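Antigen 43 (Escherichia coli, PDB 4KH3) mediates self-association of uropathogenic bacteria, its autotransporter passenger domain holding cells together in clumps by a Velcro-like mechanism, and probably contributes to biofilm formation. Local coordinates at residues A[362-373]-A[382-393]; A[445-456]-A[465-476]. All coordinates share one frame; numbering follows the deposited sequence.

Interaction 1. Residues A[362-373]-A[382-393]; sequences GQADALMLEKGS and TATDTTVNGGLF
Leu369 faces inward against Val388 and Phe393, its CD1 lying 4.1 Å from Phe393 CD2 and 3.7 Å from the carbonyl O of Leu392. With CG anti to the carbonyl carbon (chi1 -55°) and chi2 extended, CD1 is carried across to both. Farther along this buried side, Ala364 CB meets Ala383 CB at 4.0 Å, and the Ala383 methyl sits in plane at the edge of the Phe393 ring. On the outer side, Met368 is bent at chi2 and chi3 and runs alongside Thr387, so that CE rests 3.9 Å from Thr387 CG2. Asn389 ND2 makes a bent 3.2 Å bond to Glu370 OE1, on the syn side but tilted from the carboxylate plane, which is turned 66° from the amide; Asn389 OD1 is taken by Asn408. These paired rows belong to successive coils of a right-handed parallel beta-helix, stacked with bridged residues on the same face. Strands 363-365 and 382-384 run 12° from parallel, and backbone bonds pass regularly between coils here and at 368-369 with 387-388, as from Ala364 N to Thr382 O (2.8 Å). Where the chain bends between the short strands, a water accepts from Leu367 N, donates to Thr384 O and also bonds Thr386 OG1. A second water ties Glu370 OE1, Lys371 N and Asn389 O together. Phe375 of strand 374-377 packs against the inner face, touching Ala364, Leu367, Leu369 and Phe393.

Interaction 2. Residues A[445-456]-A[465-476]; sequences EKSGSGTLTVSN and NLNEGTLTLNDS
Two neighbouring coils of the parallel beta-helix stack here around a corner, strand 451-455 lying along strand 469-474 at an axis distance of 4.6 Å. Lys446 pairs with Leu466 but Thr451 with Thr470, so the second coil is one residue shorter through the corner. Lys446 turns into that corner. Its CG is anti to the backbone N (chi1 171°), and bends at chi2 and chi4 bring NZ back among carbonyls, where it donates to Glu468 O at 3.0 Å, to Ser447 O at 2.7 Å and to Gly450 O. All three oxygens are met from above their carbonyl planes. The ammonium group thus ties the 446-450 bend together and joins it to the next coil at Glu468, while Lys446 CG packs against Leu466 CD1. Gly450 O also accepts from Thr470 N, and Lys446 O receives both Asn467 N and Glu468 N. Beyond the corner, bridged residues share a face, three pairs lying side by side. Inside, Leu471 CD1 touches Leu452 CG at 3.7 Å, and Leu473 CD2 reaches Val454 CB at the same 3.7 Å. Outside, Thr451 OG1 lies 3.4 Å from Thr470 CB, the two threonines pointing the same way. Asn474 O closes the far end, taking Asn456 N and Ser476 OG from opposite faces of its plane. Aliphatic side chains stacked inside and threonines outside on successive coils are typical of parallel beta-helices, the fold of autotransporter passenger domains.

Both contacts lie in the C-terminal part of the chain, and both join one coil to the next. From the N terminus, interaction 1 comes first: segment 362-373 leads through strand 374-377 to 382-393, closing a loop of eight residues and joining strand 363-370 to 382-389. The chain then runs on through the strands from 399-401 to 437-439. In interaction 2 eight residues, including strand 458-461, return it to 465-476, joining 443-446 to 463-466 and 451-455 to 469-474. The loops follow in series and neither encloses nor crosses the other. Interaction 2 lies farther along the same solenoid, centres 20 Å apart, with other coils between.

Interaction 1. Residues A[362-373]-A[382-393]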
loop_
_atom_site.group_PDB
_atom_site.type_symbol
_atom_site.label_atom_id
_atom_site.label_comp_id
_atom_site.label_asym_id
_atom_site.label_seq_id
_atom_site.Cartn_x
_atom_site.Cartn_y
_atom_site.Cartn_z
ATOM N N GLY A 362 0.916 21.003 26.006
ATOM C CA GLY A 362 2.187 20.432 26.413
ATOM C C GLY A 362 2.121 19.531 27.632
ATOM O O GLY A 362 3.156 19.205 28.208
ATOM N N GLN A 363 0.914 19.129 28.029
ATOM C CA GLN A 363 0.739 18.224 29.161
ATOM C C GLN A 363 0.102 16.915 28.717
ATOM O O GLN A 363 -0.993 16.904 28.157
ATOM C CB GLN A 363 -0.130 18.858 30.261
ATOM C CG GLN A 363 0.342 20.224 30.741
ATOM C CD GLN A 363 1.504 20.145 31.718
ATOM O OE1 GLN A 363 1.414 19.495 32.763
ATOM N NE2 GLN A 363 2.605 20.811 31.380
ATOM N N ALA A 364 0.789 15.809 28.983
ATOM C CA ALA A 364 0.254 14.489 28.707
ATOM C C ALA A 364 -0.198 13.869 30.014
ATOM O O ALA A 364 0.463 14.028 31.045
ATOM C CB ALA A 364 1.307 13.620 28.046
ATOM N N ASP A 365 -1.322 13.164 29.980
ATOM C CA ASP A 365 -1.827 12.539 31.184
ATOM C C ASP A 365 -2.389 11.162 30.889
ATOM O O ASP A 365 -3.311 11.017 30.084
ATOM C CB ASP A 365 -2.902 13.407 31.861
ATOM C CG ASP A 365 -3.502 12.734 33.102
ATOM O OD1 ASP A 365 -2.730 12.324 34.002
ATOM O OD2 ASP A 365 -4.745 12.590 33.172
ATOM N N ALA A 366 -1.811 10.162 31.550
ATOM C CA ALA A 366 -2.325 8.801 31.549
ATOM C C ALA A 366 -2.227 8.111 30.179
ATOM O O ALA A 366 -3.046 7.261 29.840
ATOM C CB ALA A 366 -3.744 8.768 32.092
ATOM N N LEU A 367 -1.211 8.481 29.406
ATOM C CA LEU A 367 -0.886 7.776 28.170
ATOM C C LEU A 367 -0.604 6.303 28.424
ATOM O O LEU A 367 0.154 5.955 29.327
ATOM C CB LEU A 367 0.343 8.392 27.521
ATOM C CG LEU A 367 0.106 9.758 26.907
ATOM C CD1 LEU A 367 1.354 10.178 26.213
ATOM C CD2 LEU A 367 -1.054 9.702 25.944
ATOM N N MET A 368 -1.230 5.439 27.637
ATOM C CA MET A 368 -0.925 4.020 27.688
ATOM C C MET A 368 -0.292 3.651 26.365
ATOM O O MET A 368 -0.931 3.746 25.322
ATOM C CB MET A 368 -2.187 3.192 27.925
ATOM C CG MET A 368 -2.008 1.710 27.635
ATOM S SD MET A 368 -0.810 0.895 28.716
ATOM C CE MET A 368 -1.818 0.640 30.178
ATOM N N LEU A 369 0.976 3.263 26.398
ATOM C CA LEU A 369 1.684 2.943 25.164
ATOM C C LEU A 369 2.021 1.447 25.055
ATOM O O LEU A 369 3.036 0.994 25.582
ATOM C CB LEU A 369 2.943 3.800 25.045
ATOM C CG LEU A 369 2.763 5.323 25.141
ATOM C CD1 LEU A 369 4.105 6.004 25.357
ATOM C CD2 LEU A 369 2.111 5.876 23.894
ATOM N N GLU A 370 1.159 0.687 24.380
ATOM C CA GLU A 370 1.415 -0.727 24.099
ATOM C C GLU A 370 2.436 -0.896 22.969
ATOM O O GLU A 370 2.877 0.080 22.347
ATOM C CB GLU A 370 0.128 -1.455 23.708
ATOM C CG GLU A 370 -1.093 -1.134 24.558
ATOM C CD GLU A 370 -1.141 -1.931 25.842
ATOM O OE1 GLU A 370 -0.236 -2.754 26.071
ATOM O OE2 GLU A 370 -2.088 -1.734 26.628
ATOM N N LYS A 371 2.810 -2.146 22.711
ATOM C CA LYS A 371 3.761 -2.453 21.654
ATOM C C LYS A 371 3.297 -1.848 20.329
ATOM O O LYS A 371 2.146 -2.027 19.915
ATOM C CB LYS A 371 3.965 -3.970 21.528
ATOM C CG LYS A 371 5.033 -4.358 20.509
ATOM C CD LYS A 371 5.544 -5.778 20.746
ATOM C CE LYS A 371 6.760 -6.099 19.876
ATOM N NZ LYS A 371 7.374 -7.414 20.236
ATOM N N GLY A 372 4.188 -1.095 19.694
ATOM C CA GLY A 372 3.865 -0.411 18.457
ATOM C C GLY A 372 3.619 1.075 18.634
ATOM O O GLY A 372 3.950 1.874 17.755
ATOM N N SER A 373 3.037 1.447 19.772
ATOM C CA SER A 373 2.744 2.846 20.052
ATOM C C SER A 373 3.996 3.625 20.443
ATOM O O SER A 373 4.923 3.071 21.034
ATOM C CB SER A 373 1.694 2.959 21.152
ATOM O OG SER A 373 0.479 2.366 20.746
ATOM N N THR A 382 5.481 18.182 29.839
ATOM C CA THR A 382 5.337 17.284 30.968
ATOM C C THR A 382 4.436 16.093 30.624
ATOM O O THR A 382 3.350 16.261 30.082
ATOM C CB THR A 382 4.760 18.040 32.184
ATOM O OG1 THR A 382 5.739 18.962 32.677
ATOM C CG2 THR A 382 4.347 17.075 33.302
ATOM N N ALA A 383 4.898 14.889 30.938
ATOM C CA ALA A 383 4.072 13.701 30.796
ATOM C C ALA A 383 3.836 13.096 32.171
ATOM O O ALA A 383 4.786 12.776 32.887
ATOM C CB ALA A 383 4.738 12.693 29.871
ATOM N N THR A 384 2.568 12.931 32.528
ATOM C CA THR A 384 2.186 12.523 33.869
ATOM C C THR A 384 1.467 11.191 33.857
ATOM O O THR A 384 0.517 11.005 33.105
ATOM C CB THR A 384 1.241 13.576 34.505
ATOM O OG1 THR A 384 1.912 14.839 34.561
ATOM C CG2 THR A 384 0.825 13.168 35.915
ATOM N N ASP A 385 1.924 10.272 34.703
ATOM C CA ASP A 385 1.286 8.968 34.868
ATOM C C ASP A 385 1.292 8.123 33.595
ATOM O O ASP A 385 0.375 7.323 33.364
ATOM C CB ASP A 385 -0.140 9.120 35.411
ATOM C CG ASP A 385 -0.165 9.554 36.865
ATOM O OD1 ASP A 385 0.734 9.146 37.624
ATOM O OD2 ASP A 385 -1.079 10.306 37.255
ATOM N N THR A 386 2.326 8.294 32.773
ATOM C CA THR A 386 2.495 7.446 31.602
ATOM C C THR A 386 2.757 5.992 31.997
ATOM O O THR A 386 3.571 5.712 32.886
ATOM C CB THR A 386 3.677 7.890 30.761
ATOM O OG1 THR A 386 3.658 9.314 30.606
ATOM C CG2 THR A 386 3.632 7.208 29.404
ATOM N N THR A 387 2.050 5.074 31.347
ATOM C CA THR A 387 2.411 3.667 31.389
ATOM C C THR A 387 2.912 3.269 30.004
ATOM O O THR A 387 2.179 3.378 29.012
ATOM C CB THR A 387 1.222 2.766 31.763
ATOM O OG1 THR A 387 0.773 3.081 33.082
ATOM C CG2 THR A 387 1.646 1.316 31.734
ATOM N N VAL A 388 4.170 2.841 29.933
ATOM C CA VAL A 388 4.713 2.272 28.709
ATOM C C VAL A 388 4.766 0.768 28.889
ATOM O O VAL A 388 5.469 0.267 29.766
ATOM C CB VAL A 388 6.129 2.785 28.419
ATOM C CG1 VAL A 388 6.590 2.311 27.057
ATOM C CG2 VAL A 388 6.160 4.282 28.483
ATOM N N ASN A 389 4.007 0.046 28.074
ATOM C CA ASN A 389 3.915 -1.403 28.204
ATOM C C ASN A 389 4.327 -2.073 26.903
ATOM O O ASN A 389 3.485 -2.527 26.133
ATOM C CB ASN A 389 2.494 -1.804 28.596
ATOM C CG ASN A 389 2.369 -3.283 28.939
ATOM O OD1 ASN A 389 3.298 -3.901 29.451
ATOM N ND2 ASN A 389 1.205 -3.852 28.660
ATOM N N GLY A 390 5.630 -2.118 26.656
ATOM C CA GLY A 390 6.140 -2.653 25.411
ATOM C C GLY A 390 6.348 -1.600 24.342
ATOM O O GLY A 390 7.005 -1.852 23.332
ATOM N N GLY A 391 5.793 -0.413 24.566
ATOM C CA GLY A 391 5.922 0.672 23.609
ATOM C C GLY A 391 7.222 1.459 23.685
ATOM O O GLY A 391 8.193 1.049 24.330
ATOM N N LEU A 392 7.236 2.601 23.006
ATOM C CA LEU A 392 8.393 3.483 22.992
ATOM C C LEU A 392 8.007 4.873 23.489
ATOM O O LEU A 392 6.968 5.407 23.127
ATOM C CB LEU A 392 8.981 3.570 21.582
ATOM C CG LEU A 392 10.087 4.599 21.346
ATOM C CD1 LEU A 392 11.312 4.282 22.199
ATOM C CD2 LEU A 392 10.455 4.661 19.859
ATOM N N PHE A 393 8.852 5.441 24.337
ATOM C CA PHE A 393 8.683 6.802 24.813
ATOM C C PHE A 393 10.006 7.484 24.578
ATOM O O PHE A 393 11.045 7.013 25.046
ATOM C CB PHE A 393 8.357 6.796 26.304
ATOM C CG PHE A 393 7.958 8.137 26.857
ATOM C CD1 PHE A 393 8.841 9.214 26.840
ATOM C CD2 PHE A 393 6.715 8.310 27.436
ATOM C CE1 PHE A 393 8.482 10.438 27.371
ATOM C CE2 PHE A 393 6.349 9.531 27.969
ATOM C CZ PHE A 393 7.236 10.597 27.936
HETATM O O HOH W 1 0.821 16.461 32.568
HETATM O O HOH W 2 0.875 10.400 30.294
HETATM O O HOH W 3 1.864 -4.266 24.514
HETATM O O HOH W 4 6.926 -0.784 20.667
#

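Interaction 2. Residues A[445-456]-A[465-476]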
loop_
_atom_site.group_PDB
_atom_site.type_symbol
_atom_site.label_atom_id
_atom_site.label_comp_id
_atom_site.label_asym_id
_atom_site.label_seq_id
_atom_site.Cartn_x
_atom_site.Cartn_y
_atom_site.Cartn_z
ATOM N N GLU A 445 11.853 2.641 40.998
ATOM C CA GLU A 445 11.458 1.401 41.672
ATOM C C GLU A 445 11.593 0.237 40.697
ATOM O O GLU A 445 11.072 0.297 39.580
ATOM C CB GLU A 445 10.003 1.461 42.135
ATOM C CG GLU A 445 9.574 2.781 42.746
ATOM C CD GLU A 445 9.825 2.847 44.237
ATOM O OE1 GLU A 445 9.733 1.787 44.903
ATOM O OE2 GLU A 445 10.114 3.960 44.737
ATOM N N LYS A 446 12.287 -0.820 41.111
ATOM C CA LYS A 446 12.429 -2.000 40.266
ATOM C C LYS A 446 11.900 -3.252 40.956
ATOM O O LYS A 446 12.421 -3.685 41.985
ATOM C CB LYS A 446 13.883 -2.200 39.831
ATOM C CG LYS A 446 14.138 -3.530 39.125
ATOM C CD LYS A 446 13.276 -3.693 37.877
ATOM C CE LYS A 446 13.555 -5.020 37.153
ATOM N NZ LYS A 446 12.934 -6.208 37.825
ATOM N N SER A 447 10.851 -3.821 40.382
ATOM C CA SER A 447 10.280 -5.057 40.884
ATOM C C SER A 447 10.025 -5.992 39.714
ATOM O O SER A 447 10.361 -5.674 38.567
ATOM C CB SER A 447 8.994 -4.785 41.670
ATOM O OG SER A 447 8.085 -4.013 40.909
ATOM N N GLY A 448 9.445 -7.151 39.997
ATOM C CA GLY A 448 9.329 -8.192 38.991
ATOM C C GLY A 448 10.678 -8.819 38.663
ATOM O O GLY A 448 11.738 -8.280 39.011
ATOM N N SER A 449 10.641 -9.953 37.968
ATOM C CA SER A 449 11.846 -10.735 37.693
ATOM C C SER A 449 12.637 -10.258 36.467
ATOM O O SER A 449 13.685 -10.818 36.133
ATOM C CB SER A 449 11.479 -12.212 37.539
ATOM O OG SER A 449 10.542 -12.398 36.488
ATOM N N GLY A 450 12.145 -9.221 35.804
ATOM C CA GLY A 450 12.787 -8.732 34.601
ATOM C C GLY A 450 14.048 -7.934 34.865
ATOM O O GLY A 450 14.508 -7.813 35.995
ATOM N N THR A 451 14.610 -7.377 33.803
ATOM C CA THR A 451 15.827 -6.601 33.910
ATOM C C THR A 451 15.598 -5.167 33.460
ATOM O O THR A 451 15.094 -4.927 32.365
ATOM C CB THR A 451 16.935 -7.215 33.052
ATOM O OG1 THR A 451 17.203 -8.542 33.512
ATOM C CG2 THR A 451 18.200 -6.376 33.121
ATOM N N LEU A 452 15.957 -4.220 34.319
ATOM C CA LEU A 452 16.002 -2.826 33.932
ATOM C C LEU A 452 17.414 -2.515 33.506
ATOM O O LEU A 452 18.332 -2.576 34.310
ATOM C CB LEU A 452 15.599 -1.919 35.093
ATOM C CG LEU A 452 15.823 -0.415 34.896
ATOM C CD1 LEU A 452 15.161 0.079 33.625
ATOM C CD2 LEU A 452 15.292 0.355 36.094
ATOM N N THR A 453 17.589 -2.205 32.231
ATOM C CA THR A 453 18.881 -1.782 31.722
ATOM C C THR A 453 18.903 -0.269 31.614
ATOM O O THR A 453 18.009 0.331 31.026
ATOM C CB THR A 453 19.158 -2.337 30.305
ATOM O OG1 THR A 453 19.110 -3.769 30.315
ATOM C CG2 THR A 453 20.532 -1.859 29.795
ATOM N N VAL A 454 19.928 0.346 32.185
ATOM C CA VAL A 454 20.182 1.756 31.966
ATOM C C VAL A 454 21.430 1.851 31.098
ATOM O O VAL A 454 22.495 1.381 31.488
ATOM C CB VAL A 454 20.410 2.489 33.292
ATOM C CG1 VAL A 454 20.729 3.950 33.046
ATOM C CG2 VAL A 454 19.191 2.343 34.184
ATOM N N SER A 455 21.302 2.438 29.912
ATOM C CA SER A 455 22.421 2.469 28.974
ATOM C C SER A 455 22.756 3.866 28.459
ATOM O O SER A 455 21.916 4.533 27.854
ATOM C CB SER A 455 22.154 1.532 27.793
ATOM O OG SER A 455 23.149 1.674 26.793
ATOM N N ASN A 456 23.993 4.292 28.701
ATOM C CA ASN A 456 24.497 5.559 28.186
ATOM C C ASN A 456 23.623 6.743 28.608
ATOM O O ASN A 456 23.230 7.573 27.801
ATOM C CB ASN A 456 24.661 5.492 26.664
ATOM C CG ASN A 456 25.395 6.706 26.097
ATOM O OD1 ASN A 456 26.151 7.382 26.802
ATOM N ND2 ASN A 456 25.165 6.990 24.818
ATOM N N ASN A 465 15.129 2.018 44.229
ATOM C CA ASN A 465 14.684 0.898 45.040
ATOM C C ASN A 465 14.706 -0.393 44.239
ATOM O O ASN A 465 13.755 -0.709 43.520
ATOM C CB ASN A 465 13.286 1.147 45.611
ATOM C CG ASN A 465 13.242 2.339 46.547
ATOM O OD1 ASN A 465 13.819 2.313 47.637
ATOM N ND2 ASN A 465 12.545 3.389 46.134
ATOM N N LEU A 466 15.803 -1.133 44.361
ATOM C CA LEU A 466 15.949 -2.412 43.684
ATOM C C LEU A 466 15.308 -3.514 44.512
ATOM O O LEU A 466 15.952 -4.089 45.384
ATOM C CB LEU A 466 17.429 -2.706 43.456
ATOM C CG LEU A 466 17.818 -3.989 42.731
ATOM C CD1 LEU A 466 16.952 -4.181 41.508
ATOM C CD2 LEU A 466 19.283 -3.930 42.341
ATOM N N ASN A 467 14.041 -3.809 44.233
ATOM C CA ASN A 467 13.273 -4.742 45.058
ATOM C C ASN A 467 13.261 -6.167 44.550
ATOM O O ASN A 467 13.185 -7.100 45.346
ATOM C CB ASN A 467 11.829 -4.263 45.240
ATOM C CG ASN A 467 11.751 -2.872 45.827
ATOM O OD1 ASN A 467 12.694 -2.406 46.470
ATOM N ND2 ASN A 467 10.630 -2.192 45.603
ATOM N N GLU A 468 13.316 -6.333 43.229
ATOM C CA GLU A 468 13.329 -7.662 42.616
ATOM C C GLU A 468 14.006 -7.621 41.252
ATOM O O GLU A 468 14.008 -6.587 40.579
ATOM C CB GLU A 468 11.908 -8.236 42.509
ATOM C CG GLU A 468 11.845 -9.719 42.123
ATOM C CD GLU A 468 12.442 -10.659 43.186
ATOM O OE1 GLU A 468 12.799 -11.804 42.825
ATOM O OE2 GLU A 468 12.548 -10.270 44.378
ATOM N N GLY A 469 14.608 -8.734 40.854
ATOM C CA GLY A 469 15.179 -8.838 39.526
ATOM C C GLY A 469 16.464 -8.070 39.350
ATOM O O GLY A 469 17.120 -7.734 40.325
ATOM N N THR A 470 16.808 -7.785 38.097
ATOM C CA THR A 470 18.128 -7.271 37.742
ATOM C C THR A 470 18.135 -5.800 37.323
ATOM O O THR A 470 17.305 -5.362 36.532
ATOM C CB THR A 470 18.716 -8.084 36.574
ATOM O OG1 THR A 470 18.843 -9.454 36.967
ATOM C CG2 THR A 470 20.082 -7.535 36.145
ATOM N N LEU A 471 19.091 -5.046 37.850
ATOM C CA LEU A 471 19.332 -3.694 37.386
ATOM C C LEU A 471 20.701 -3.671 36.754
ATOM O O LEU A 471 21.696 -3.993 37.406
ATOM C CB LEU A 471 19.283 -2.706 38.551
ATOM C CG LEU A 471 19.681 -1.273 38.200
ATOM C CD1 LEU A 471 18.768 -0.718 37.118
ATOM C CD2 LEU A 471 19.655 -0.382 39.430
ATOM N N THR A 472 20.762 -3.313 35.480
ATOM C CA THR A 472 22.040 -3.263 34.782
ATOM C C THR A 472 22.356 -1.832 34.403
ATOM O O THR A 472 21.546 -1.149 33.778
ATOM C CB THR A 472 22.040 -4.157 33.531
ATOM O OG1 THR A 472 21.963 -5.532 33.931
ATOM C CG2 THR A 472 23.304 -3.944 32.716
ATOM N N LEU A 473 23.530 -1.367 34.805
ATOM C CA LEU A 473 23.921 -0.001 34.524
ATOM C C LEU A 473 25.089 -0.028 33.559
ATOM O O LEU A 473 26.235 -0.221 33.959
ATOM C CB LEU A 473 24.309 0.718 35.811
ATOM C CG LEU A 473 23.273 0.676 36.927
ATOM C CD1 LEU A 473 23.797 1.397 38.156
ATOM C CD2 LEU A 473 21.977 1.302 36.469
ATOM N N ASN A 474 24.788 0.158 32.281
ATOM C CA ASN A 474 25.805 0.085 31.246
ATOM C C ASN A 474 26.178 1.477 30.747
ATOM O O ASN A 474 25.297 2.317 30.529
ATOM C CB ASN A 474 25.317 -0.810 30.103
ATOM C CG ASN A 474 26.308 -0.891 28.967
ATOM O OD1 ASN A 474 27.402 -1.435 29.117
ATOM N ND2 ASN A 474 25.925 -0.356 27.814
ATOM N N ASP A 475 27.484 1.717 30.602
ATOM C CA ASP A 475 28.021 2.991 30.107
ATOM C C ASP A 475 27.320 4.241 30.660
ATOM O O ASP A 475 27.108 5.209 29.931
ATOM C CB ASP A 475 27.985 3.020 28.575
ATOM C CG ASP A 475 28.908 1.992 27.946
ATOM O OD1 ASP A 475 29.877 1.573 28.612
ATOM O OD2 ASP A 475 28.675 1.608 26.776
ATOM N N SER A 476 26.957 4.215 31.938
ATOM C CA SER A 476 26.193 5.317 32.531
ATOM C C SER A 476 26.876 5.994 33.717
ATOM O O SER A 476 27.593 5.365 34.485
ATOM C CB SER A 476 24.811 4.829 32.963
ATOM O OG SER A 476 24.090 4.324 31.853
#